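Local structure of aminopeptidase C (Lactobacillus rhamnosus, 4K7C) at residues A[272-280]-A[290-298]; A[351-362]-A[403-411]. The protein probably acts as a cysteine aminopeptidase of the papain-like bleomycin hydrolase family, releasing residues from the amino ends of peptides. One frame throughout, in Å; residues are numbered along the deposited sequence.

Interaction 1: residues A[272-280]-A[290-298]; sequences PYKHLYTVE and EVRHLNLDI
Val-291 O is gripped from opposite faces of its carbonyl plane by Thr-278 OG1, 2.6 Å away, and Arg-292 NH1. The hydroxyl makes this reach by standing trans to its own main-chain nitrogen (chi1 -165°). Arg-292 turns NH1 and NH2 end-on to the single oxygen Glu-290 OE1, a salt bridge that, with NE bonded to Tyr-430 O, fixes the guanidinium. At His-293 the backbones form an antiparallel hydrogen-bonded pair, with Tyr-277 N 2.7 Å from His-293 O and His-293 N 2.8 Å from Tyr-277 O; the imidazole bonds to Ser-262. Leu-294 then packs CB against Leu-276 CD2 at 3.8 Å, in a non-hydrogen-bonded pair. Asn-295 rests its CB on Tyr-277 CE2 (3.7 Å), while its amide, bonded to Ala-266 N through OD1, meets the Tyr-273 ring at 57° between planes. The backbone O of Asn-295 accepts from Lys-274 N at 2.7 Å. The Tyr-273 ring packs along the Leu-296 to Asp-297 backbone, with Asp-297 N above one face and Asp-297 CB in CH-pi contact 4.3 Å from the centroid. Tyr-273 OH shares a water with Ile-298 N. Replacing Tyr-273 by alanine removes the ring and is likely to open a gap over that backbone and leave the water without its phenolic partner. The arrangement is a short antiparallel ladder leading to a helix N-cap, Asp-297, whose OD1 bonds to Thr-300, in a papain-like peptidase fold.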
loop_
_atom_site.group_PDB
_atom_site.type_symbol
_atom_site.label_atom_id
_atom_site.label_comp_id
_atom_site.label_asym_id
_atom_site.label_seq_id
_atom_site.Cartn_x
_atom_site.Cartn_y
_atom_site.Cartn_z
ATOM N N PRO A 272 -22.803 -49.502 1.422
ATOM C CA PRO A 272 -24.034 -49.557 0.693
ATOM C C PRO A 272 -25.016 -48.465 1.118
ATOM O O PRO A 272 -25.026 -48.036 2.296
ATOM C CB PRO A 272 -24.613 -50.956 1.043
ATOM C CG PRO A 272 -23.830 -51.451 2.196
ATOM C CD PRO A 272 -22.498 -50.769 2.122
ATOM N N TYR A 273 -25.840 -48.101 0.166
ATOM C CA TYR A 273 -26.811 -47.026 0.299
ATOM C C TYR A 273 -27.982 -47.422 1.214
ATOM O O TYR A 273 -28.235 -48.623 1.481
ATOM C CB TYR A 273 -27.317 -46.611 -1.026
ATOM C CG TYR A 273 -26.284 -46.024 -1.977
ATOM C CD1 TYR A 273 -25.408 -45.012 -1.556
ATOM C CD2 TYR A 273 -26.222 -46.434 -3.343
ATOM C CE1 TYR A 273 -24.472 -44.449 -2.423
ATOM C CE2 TYR A 273 -25.275 -45.883 -4.206
ATOM C CZ TYR A 273 -24.404 -44.889 -3.723
ATOM O OH TYR A 273 -23.486 -44.274 -4.508
ATOM N N LYS A 274 -28.692 -46.420 1.693
ATOM C CA LYS A 274 -29.878 -46.676 2.606
ATOM C C LYS A 274 -29.506 -47.372 3.898
ATOM O O LYS A 274 -30.230 -48.216 4.395
ATOM C CB LYS A 274 -30.948 -47.506 1.872
ATOM C CG LYS A 274 -31.361 -46.915 0.570
ATOM C CD LYS A 274 -32.365 -47.798 -0.127
ATOM C CE LYS A 274 -33.188 -47.050 -1.143
ATOM N NZ LYS A 274 -34.090 -48.090 -1.778
ATOM N N HIS A 275 -28.401 -46.954 4.493
ATOM C CA HIS A 275 -28.046 -47.319 5.815
ATOM C C HIS A 275 -27.403 -46.129 6.511
ATOM O O HIS A 275 -26.872 -45.220 5.880
ATOM C CB HIS A 275 -27.036 -48.497 5.826
ATOM C CG HIS A 275 -27.572 -49.768 5.198
ATOM N ND1 HIS A 275 -28.534 -50.560 5.822
ATOM C CD2 HIS A 275 -27.399 -50.295 3.967
ATOM C CE1 HIS A 275 -28.880 -51.555 5.020
ATOM N NE2 HIS A 275 -28.210 -51.424 3.887
ATOM N N LEU A 276 -27.363 -46.232 7.823
ATOM C CA LEU A 276 -26.640 -45.308 8.639
ATOM C C LEU A 276 -25.260 -45.702 9.017
ATOM O O LEU A 276 -24.946 -46.887 9.339
ATOM C CB LEU A 276 -27.364 -45.058 9.948
ATOM C CG LEU A 276 -28.633 -44.288 9.867
ATOM C CD1 LEU A 276 -29.178 -44.151 11.296
ATOM C CD2 LEU A 276 -28.476 -42.898 9.249
ATOM N N TYR A 277 -24.413 -44.671 9.047
ATOM C CA TYR A 277 -23.009 -44.810 9.364
ATOM C C TYR A 277 -22.562 -43.858 10.428
ATOM O O TYR A 277 -23.091 -42.749 10.525
ATOM C CB TYR A 277 -22.127 -44.580 8.067
ATOM C CG TYR A 277 -22.427 -45.548 6.988
ATOM C CD1 TYR A 277 -21.679 -46.713 6.878
ATOM C CD2 TYR A 277 -23.474 -45.358 6.127
ATOM C CE1 TYR A 277 -21.990 -47.667 5.921
ATOM C CE2 TYR A 277 -23.812 -46.298 5.167
ATOM C CZ TYR A 277 -23.030 -47.457 5.066
ATOM O OH TYR A 277 -23.444 -48.380 4.130
ATOM N N THR A 278 -21.614 -44.290 11.261
ATOM C CA THR A 278 -20.908 -43.409 12.161
ATOM C C THR A 278 -19.422 -43.643 12.038
ATOM O O THR A 278 -18.991 -44.576 11.357
ATOM C CB THR A 278 -21.415 -43.548 13.639
ATOM O OG1 THR A 278 -20.961 -42.448 14.435
ATOM C CG2 THR A 278 -20.922 -44.864 14.295
ATOM N N VAL A 279 -18.633 -42.840 12.740
ATOM C CA VAL A 279 -17.194 -42.881 12.693
ATOM C C VAL A 279 -16.650 -43.078 14.068
ATOM O O VAL A 279 -16.891 -42.249 14.997
ATOM C CB VAL A 279 -16.640 -41.602 12.056
ATOM C CG1 VAL A 279 -15.115 -41.600 11.984
ATOM C CG2 VAL A 279 -17.203 -41.459 10.647
ATOM N N GLU A 280 -15.875 -44.156 14.222
ATOM C CA GLU A 280 -15.323 -44.490 15.500
ATOM C C GLU A 280 -14.515 -43.362 16.117
ATOM O O GLU A 280 -13.687 -42.749 15.455
ATOM C CB GLU A 280 -14.460 -45.758 15.452
ATOM C CG GLU A 280 -13.771 -46.078 16.761
ATOM C CD GLU A 280 -12.893 -47.326 16.724
ATOM O OE1 GLU A 280 -12.650 -47.910 15.613
ATOM O OE2 GLU A 280 -12.460 -47.731 17.862
ATOM N N GLU A 290 -24.473 -38.526 18.797
ATOM C CA GLU A 290 -23.352 -38.965 17.965
ATOM C C GLU A 290 -23.572 -38.623 16.521
ATOM O O GLU A 290 -24.631 -38.286 16.120
ATOM C CB GLU A 290 -23.150 -40.488 18.082
ATOM C CG GLU A 290 -22.761 -40.973 19.478
ATOM C CD GLU A 290 -22.687 -42.491 19.564
ATOM O OE1 GLU A 290 -23.020 -43.198 18.568
ATOM O OE2 GLU A 290 -22.267 -42.976 20.632
ATOM N N VAL A 291 -22.513 -38.733 15.732
ATOM C CA VAL A 291 -22.577 -38.561 14.267
ATOM C C VAL A 291 -23.354 -39.751 13.672
ATOM O O VAL A 291 -23.056 -40.928 13.985
ATOM C CB VAL A 291 -21.118 -38.439 13.693
ATOM C CG1 VAL A 291 -21.058 -38.497 12.143
ATOM C CG2 VAL A 291 -20.441 -37.166 14.213
ATOM N N ARG A 292 -24.321 -39.411 12.825
ATOM C CA ARG A 292 -25.099 -40.382 12.001
ATOM C C ARG A 292 -25.290 -39.896 10.560
ATOM O O ARG A 292 -25.911 -38.853 10.333
ATOM C CB ARG A 292 -26.493 -40.551 12.670
ATOM C CG ARG A 292 -26.521 -41.357 13.975
ATOM C CD ARG A 292 -26.037 -42.808 13.905
ATOM N NE ARG A 292 -26.143 -43.432 15.221
ATOM C CZ ARG A 292 -25.230 -43.446 16.174
ATOM N NH1 ARG A 292 -24.039 -42.922 15.986
ATOM N NH2 ARG A 292 -25.509 -44.053 17.354
ATOM N N HIS A 293 -24.663 -40.576 9.587
ATOM C CA HIS A 293 -24.781 -40.251 8.221
ATOM C C HIS A 293 -25.607 -41.341 7.519
ATOM O O HIS A 293 -25.299 -42.530 7.665
ATOM C CB HIS A 293 -23.387 -40.244 7.552
ATOM C CG HIS A 293 -22.436 -39.226 8.066
ATOM N ND1 HIS A 293 -22.733 -37.881 8.074
ATOM C CD2 HIS A 293 -21.146 -39.336 8.455
ATOM C CE1 HIS A 293 -21.686 -37.213 8.544
ATOM N NE2 HIS A 293 -20.719 -38.073 8.798
ATOM N N LEU A 294 -26.566 -40.917 6.743
ATOM C CA LEU A 294 -27.352 -41.761 5.837
ATOM C C LEU A 294 -26.767 -41.638 4.414
ATOM O O LEU A 294 -26.847 -40.560 3.780
ATOM C CB LEU A 294 -28.807 -41.309 5.841
ATOM C CG LEU A 294 -29.823 -41.900 4.910
ATOM C CD1 LEU A 294 -29.920 -43.366 5.276
ATOM C CD2 LEU A 294 -31.136 -41.190 5.022
ATOM N N ASN A 295 -26.196 -42.738 3.929
ATOM C CA ASN A 295 -25.640 -42.771 2.597
ATOM C C ASN A 295 -26.679 -43.040 1.552
ATOM O O ASN A 295 -27.398 -44.053 1.635
ATOM C CB ASN A 295 -24.592 -43.859 2.512
ATOM C CG ASN A 295 -23.609 -43.597 1.387
ATOM O OD1 ASN A 295 -23.446 -42.448 0.932
ATOM N ND2 ASN A 295 -22.978 -44.623 0.916
ATOM N N LEU A 296 -26.787 -42.143 0.569
ATOM C CA LEU A 296 -27.719 -42.256 -0.533
ATOM C C LEU A 296 -27.016 -41.976 -1.855
ATOM O O LEU A 296 -26.008 -41.232 -1.896
ATOM C CB LEU A 296 -28.831 -41.242 -0.373
ATOM C CG LEU A 296 -29.673 -41.389 0.902
ATOM C CD1 LEU A 296 -30.664 -40.262 0.932
ATOM C CD2 LEU A 296 -30.410 -42.755 0.910
ATOM N N ASP A 297 -27.588 -42.528 -2.922
ATOM C CA ASP A 297 -27.133 -42.266 -4.285
ATOM C C ASP A 297 -27.270 -40.775 -4.618
ATOM O O ASP A 297 -28.103 -40.067 -4.057
ATOM C CB ASP A 297 -27.945 -43.082 -5.287
ATOM C CG ASP A 297 -29.334 -42.586 -5.419
ATOM O OD1 ASP A 297 -30.131 -42.854 -4.506
ATOM O OD2 ASP A 297 -29.638 -41.927 -6.428
ATOM N N ILE A 298 -26.485 -40.327 -5.569
ATOM C CA ILE A 298 -26.353 -38.892 -5.876
ATOM C C ILE A 298 -27.613 -38.331 -6.441
ATOM O O ILE A 298 -27.941 -37.240 -6.091
ATOM C CB ILE A 298 -25.115 -38.585 -6.810
ATOM C CG1 ILE A 298 -24.771 -37.076 -6.883
ATOM C CG2 ILE A 298 -25.369 -39.127 -8.207
ATOM C CD1 ILE A 298 -24.492 -36.484 -5.501
HETATM O O HOH W 1 -24.365 -42.180 -6.228
#

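Interaction 2: residues A[351-362]-A[403-411]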
loop_
_atom_site.group_PDB
_atom_site.type_symbol
_atom_site.label_atom_id
_atom_site.label_comp_id
_atom_site.label_asym_id
_atom_site.label_seq_id
_atom_site.Cartn_x
_atom_site.Cartn_y
_atom_site.Cartn_z
ATOM N N LYS A 351 -15.394 -40.761 -8.273
ATOM C CA LYS A 351 -15.624 -40.278 -6.914
ATOM C C LYS A 351 -15.205 -41.361 -5.931
ATOM O O LYS A 351 -14.527 -41.090 -4.952
ATOM C CB LYS A 351 -17.089 -39.874 -6.785
ATOM C CG LYS A 351 -17.434 -39.175 -5.472
ATOM C CD LYS A 351 -18.815 -38.632 -5.520
ATOM C CE LYS A 351 -19.147 -37.776 -4.322
ATOM N NZ LYS A 351 -20.480 -37.111 -4.563
ATOM N N ALA A 352 -15.548 -42.620 -6.216
ATOM C CA ALA A 352 -15.116 -43.711 -5.343
ATOM C C ALA A 352 -13.612 -43.845 -5.273
ATOM O O ALA A 352 -13.014 -44.136 -4.235
ATOM C CB ALA A 352 -15.716 -45.018 -5.815
ATOM N N GLU A 353 -12.971 -43.799 -6.449
ATOM C CA GLU A 353 -11.482 -43.891 -6.459
ATOM C C GLU A 353 -10.872 -42.707 -5.690
ATOM O O GLU A 353 -9.897 -42.907 -4.961
ATOM C CB GLU A 353 -10.961 -43.876 -7.865
ATOM C CG GLU A 353 -11.270 -45.155 -8.612
ATOM C CD GLU A 353 -11.018 -45.065 -10.091
ATOM O OE1 GLU A 353 -10.915 -43.962 -10.687
ATOM O OE2 GLU A 353 -10.959 -46.135 -10.723
ATOM N N ARG A 354 -11.388 -41.466 -5.865
ATOM C CA ARG A 354 -10.792 -40.361 -5.111
ATOM C C ARG A 354 -10.897 -40.514 -3.596
ATOM O O ARG A 354 -9.976 -40.247 -2.884
ATOM C CB ARG A 354 -11.399 -39.035 -5.504
ATOM C CG ARG A 354 -11.172 -38.615 -6.923
ATOM C CD ARG A 354 -11.499 -37.128 -7.076
ATOM N NE ARG A 354 -11.742 -36.725 -8.443
ATOM C CZ ARG A 354 -12.889 -36.863 -9.092
ATOM N NH1 ARG A 354 -14.047 -37.240 -8.479
ATOM N NH2 ARG A 354 -12.912 -36.431 -10.327
ATOM N N LEU A 355 -12.007 -41.091 -3.109
ATOM C CA LEU A 355 -12.121 -41.388 -1.673
ATOM C C LEU A 355 -11.169 -42.441 -1.256
ATOM O O LEU A 355 -10.509 -42.285 -0.242
ATOM C CB LEU A 355 -13.596 -41.832 -1.302
ATOM C CG LEU A 355 -14.638 -40.662 -1.463
ATOM C CD1 LEU A 355 -16.093 -41.057 -1.437
ATOM C CD2 LEU A 355 -14.420 -39.643 -0.350
ATOM N N ASP A 356 -11.237 -43.600 -1.944
ATOM C CA ASP A 356 -10.476 -44.762 -1.586
ATOM C C ASP A 356 -8.989 -44.462 -1.639
ATOM O O ASP A 356 -8.199 -45.076 -0.908
ATOM C CB ASP A 356 -10.804 -45.983 -2.484
ATOM C CG ASP A 356 -12.127 -46.657 -2.146
ATOM O OD1 ASP A 356 -12.683 -46.440 -1.063
ATOM O OD2 ASP A 356 -12.607 -47.334 -3.017
ATOM N N TYR A 357 -8.562 -43.608 -2.589
ATOM C CA TYR A 357 -7.127 -43.401 -2.790
ATOM C C TYR A 357 -6.662 -42.103 -2.170
ATOM O O TYR A 357 -5.518 -41.736 -2.374
ATOM C CB TYR A 357 -6.755 -43.458 -4.297
ATOM C CG TYR A 357 -6.625 -44.897 -4.762
ATOM C CD1 TYR A 357 -5.337 -45.494 -4.950
ATOM C CD2 TYR A 357 -7.746 -45.671 -4.939
ATOM C CE1 TYR A 357 -5.245 -46.794 -5.315
ATOM C CE2 TYR A 357 -7.636 -47.002 -5.272
ATOM C CZ TYR A 357 -6.378 -47.547 -5.495
ATOM O OH TYR A 357 -6.209 -48.874 -5.872
ATOM N N GLY A 358 -7.480 -41.450 -1.314
ATOM C CA GLY A 358 -6.929 -40.305 -0.548
ATOM C C GLY A 358 -6.807 -38.975 -1.280
ATOM O O GLY A 358 -6.217 -37.997 -0.778
ATOM N N GLU A 359 -7.385 -38.934 -2.460
ATOM C CA GLU A 359 -7.349 -37.763 -3.305
ATOM C C GLU A 359 -8.389 -36.710 -2.855
ATOM O O GLU A 359 -8.128 -35.546 -2.996
ATOM C CB GLU A 359 -7.590 -38.177 -4.748
ATOM C CG GLU A 359 -7.760 -37.016 -5.775
ATOM C CD GLU A 359 -6.685 -35.914 -5.718
ATOM O OE1 GLU A 359 -5.557 -36.186 -5.331
ATOM O OE2 GLU A 359 -7.023 -34.793 -6.147
ATOM N N SER A 360 -9.557 -37.137 -2.329
ATOM C CA SER A 360 -10.627 -36.194 -2.013
ATOM C C SER A 360 -11.384 -36.641 -0.807
ATOM O O SER A 360 -11.488 -37.823 -0.565
ATOM C CB SER A 360 -11.587 -36.029 -3.184
ATOM O OG SER A 360 -12.479 -34.922 -3.086
ATOM N N LEU A 361 -11.989 -35.696 -0.110
ATOM C CA LEU A 361 -12.832 -35.938 1.089
ATOM C C LEU A 361 -13.441 -34.561 1.431
ATOM O O LEU A 361 -13.143 -33.565 0.735
ATOM C CB LEU A 361 -12.099 -36.591 2.242
ATOM C CG LEU A 361 -10.689 -36.144 2.611
ATOM C CD1 LEU A 361 -10.701 -34.704 3.001
ATOM C CD2 LEU A 361 -10.124 -36.934 3.759
HETATM N N MSE A 362 -14.410 -34.474 2.359
HETATM C CA MSE A 362 -14.947 -33.136 2.746
HETATM C C MSE A 362 -13.891 -32.365 3.478
HETATM O O MSE A 362 -13.276 -32.878 4.390
HETATM C CB MSE A 362 -16.224 -33.138 3.647
HETATM C CG MSE A 362 -16.450 -31.766 4.334
HETATM SE SE MSE A 362 -18.066 -31.852 5.496
HETATM C CE MSE A 362 -18.543 -30.058 5.959
ATOM N N TRP A 403 -19.728 -30.396 -10.959
ATOM C CA TRP A 403 -18.913 -30.252 -9.791
ATOM C C TRP A 403 -19.594 -30.839 -8.565
ATOM O O TRP A 403 -18.953 -31.505 -7.795
ATOM C CB TRP A 403 -18.526 -28.773 -9.528
ATOM C CG TRP A 403 -17.389 -28.570 -8.535
ATOM C CD1 TRP A 403 -16.064 -28.385 -8.831
ATOM C CD2 TRP A 403 -17.477 -28.510 -7.098
ATOM N NE1 TRP A 403 -15.335 -28.176 -7.683
ATOM C CE2 TRP A 403 -16.183 -28.247 -6.610
ATOM C CE3 TRP A 403 -18.524 -28.669 -6.199
ATOM C CZ2 TRP A 403 -15.886 -28.159 -5.257
ATOM C CZ3 TRP A 403 -18.232 -28.526 -4.835
ATOM C CH2 TRP A 403 -16.927 -28.294 -4.387
ATOM N N PHE A 404 -20.852 -30.524 -8.384
ATOM C CA PHE A 404 -21.648 -31.031 -7.209
ATOM C C PHE A 404 -21.580 -32.583 -7.229
ATOM O O PHE A 404 -21.277 -33.213 -6.228
ATOM C CB PHE A 404 -23.098 -30.561 -7.441
ATOM C CG PHE A 404 -24.003 -30.799 -6.292
ATOM C CD1 PHE A 404 -24.486 -29.715 -5.603
ATOM C CD2 PHE A 404 -24.321 -32.096 -5.831
ATOM C CE1 PHE A 404 -25.328 -29.883 -4.510
ATOM C CE2 PHE A 404 -25.189 -32.262 -4.719
ATOM C CZ PHE A 404 -25.682 -31.125 -4.094
ATOM N N ASP A 405 -21.796 -33.182 -8.385
ATOM C CA ASP A 405 -21.736 -34.655 -8.510
ATOM C C ASP A 405 -20.471 -35.247 -7.982
ATOM O O ASP A 405 -20.441 -36.295 -7.359
ATOM C CB ASP A 405 -21.975 -35.120 -9.972
ATOM C CG ASP A 405 -23.393 -34.913 -10.448
ATOM O OD1 ASP A 405 -24.274 -34.525 -9.651
ATOM O OD2 ASP A 405 -23.636 -35.101 -11.663
ATOM N N GLN A 406 -19.361 -34.613 -8.317
ATOM C CA GLN A 406 -18.098 -35.159 -7.984
ATOM C C GLN A 406 -17.638 -34.826 -6.582
ATOM O O GLN A 406 -17.043 -35.658 -5.910
ATOM C CB GLN A 406 -17.001 -34.632 -8.952
ATOM C CG GLN A 406 -17.005 -35.017 -10.427
ATOM C CD GLN A 406 -17.185 -36.495 -10.637
ATOM O OE1 GLN A 406 -16.541 -37.353 -10.022
ATOM N NE2 GLN A 406 -18.083 -36.791 -11.489
ATOM N N PHE A 407 -17.868 -33.580 -6.122
ATOM C CA PHE A 407 -17.135 -33.061 -5.006
ATOM C C PHE A 407 -17.967 -32.685 -3.768
ATOM O O PHE A 407 -17.397 -32.335 -2.731
ATOM C CB PHE A 407 -16.205 -31.865 -5.396
ATOM C CG PHE A 407 -15.203 -32.249 -6.434
ATOM C CD1 PHE A 407 -14.323 -33.307 -6.201
ATOM C CD2 PHE A 407 -15.241 -31.716 -7.689
ATOM C CE1 PHE A 407 -13.403 -33.698 -7.190
ATOM C CE2 PHE A 407 -14.337 -32.116 -8.679
ATOM C CZ PHE A 407 -13.420 -33.115 -8.415
ATOM N N VAL A 408 -19.270 -32.783 -3.890
ATOM C CA VAL A 408 -20.126 -32.672 -2.695
ATOM C C VAL A 408 -20.359 -34.062 -2.083
ATOM O O VAL A 408 -20.799 -35.001 -2.814
ATOM C CB VAL A 408 -21.451 -32.060 -3.028
ATOM C CG1 VAL A 408 -22.479 -32.075 -1.806
ATOM C CG2 VAL A 408 -21.272 -30.649 -3.540
ATOM N N TYR A 409 -20.089 -34.168 -0.781
ATOM C CA TYR A 409 -20.206 -35.404 -0.052
ATOM C C TYR A 409 -21.314 -35.439 1.003
ATOM O O TYR A 409 -21.695 -36.545 1.367
ATOM C CB TYR A 409 -18.937 -35.780 0.624
ATOM C CG TYR A 409 -17.738 -35.930 -0.343
ATOM C CD1 TYR A 409 -17.575 -37.070 -1.051
ATOM C CD2 TYR A 409 -16.775 -34.920 -0.476
ATOM C CE1 TYR A 409 -16.547 -37.255 -1.962
ATOM C CE2 TYR A 409 -15.686 -35.129 -1.348
ATOM C CZ TYR A 409 -15.573 -36.303 -2.079
ATOM O OH TYR A 409 -14.516 -36.498 -2.945
ATOM N N GLN A 410 -21.828 -34.281 1.418
ATOM C CA GLN A 410 -22.809 -34.240 2.491
ATOM C C GLN A 410 -23.782 -33.095 2.340
ATOM O O GLN A 410 -23.391 -32.006 1.918
ATOM C CB GLN A 410 -22.094 -34.003 3.796
ATOM C CG GLN A 410 -21.115 -35.038 4.236
ATOM C CD GLN A 410 -20.624 -34.675 5.601
ATOM O OE1 GLN A 410 -19.816 -35.392 6.246
ATOM N NE2 GLN A 410 -21.082 -33.518 6.047
ATOM N N VAL A 411 -25.053 -33.365 2.661
ATOM C CA VAL A 411 -26.070 -32.321 2.786
ATOM C C VAL A 411 -26.869 -32.673 4.080
ATOM O O VAL A 411 -26.877 -33.835 4.490
ATOM C CB VAL A 411 -27.084 -32.212 1.640
ATOM C CG1 VAL A 411 -26.461 -31.528 0.428
ATOM C CG2 VAL A 411 -27.641 -33.572 1.246
HETATM O O HOH W 2 -17.245 -40.011 -10.435
HETATM O O HOH W 3 -14.649 -37.079 -5.864
#
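Lys-351 sends its ammonium group into the end of another helix: NZ donates to Asp-405 O at 2.9 Å and to Val-408 O at 2.8 Å, carbonyls at and just past the C-terminal turn of helix 401-407. Every torsion from chi1 (-172°) to chi4 is close to 180°, and the straight chain delivers NZ to the helix end. Asn-265 OD1 is a further partner, so the buried charge is met by three oxygens, and the carboxyl end of the helix probably favours it. Along the way Lys-351 CE passes 3.5 Å from Tyr-409 CE1, the two side chains running in opposite directions. Leu-355 CD2 approaches the same ring carbon, Tyr-409 CE1, at 3.6 Å. Ser-360 OG lies 2.6 Å from Tyr-409 OH, near the ring plane, and is itself hydrogen-bonded to Asp-320. Arg-354 NH1 gives Gln-406 OE1 a nearly straight bond (2.9 Å, 175°) on a lone pair, in the guanidinium plane. Phe-407 CE1 lies over one guanidinium face, where Arg-354 NE in turn meets the edge of the phenyl ring. One water joins Arg-354 NH1, Gln-406 O and Tyr-409 OH; another bridges Lys-351 N and Gln-406 OE1. Helix 351-356 closes in a Schellman motif with Gly-358 as C-prime residue. Strand 408-414 carries a classic beta bulge, Tyr-409 and Gln-410 facing Gly-318 of strand 315-319, within the papain-like peptidase fold.

In the fold
The centres of interactions 1 and 2 lie about 15 Å apart, and they follow one another along the chain, 272-298 closing before 351-411 opens. Strand 260-264 joins them: it pairs in parallel with 293-295 and antiparallel with 408-414. Asn-265, just beyond that strand, bonds to Leu-296 O with its amide nitrogen and to Lys-351 NZ with its oxygen. They also touch directly: Ile-298 CG1, at the start of helix 298-310, packs 3.8 Å from Asp-405 OD1, whose salt bridge is to Lys-302 of that helix. Interaction 1 meets no other subunit, whereas Glu-359 of interaction 2 bridges to Arg-181 of a neighbouring subunit, consistent with region 351-362 linking core to interface.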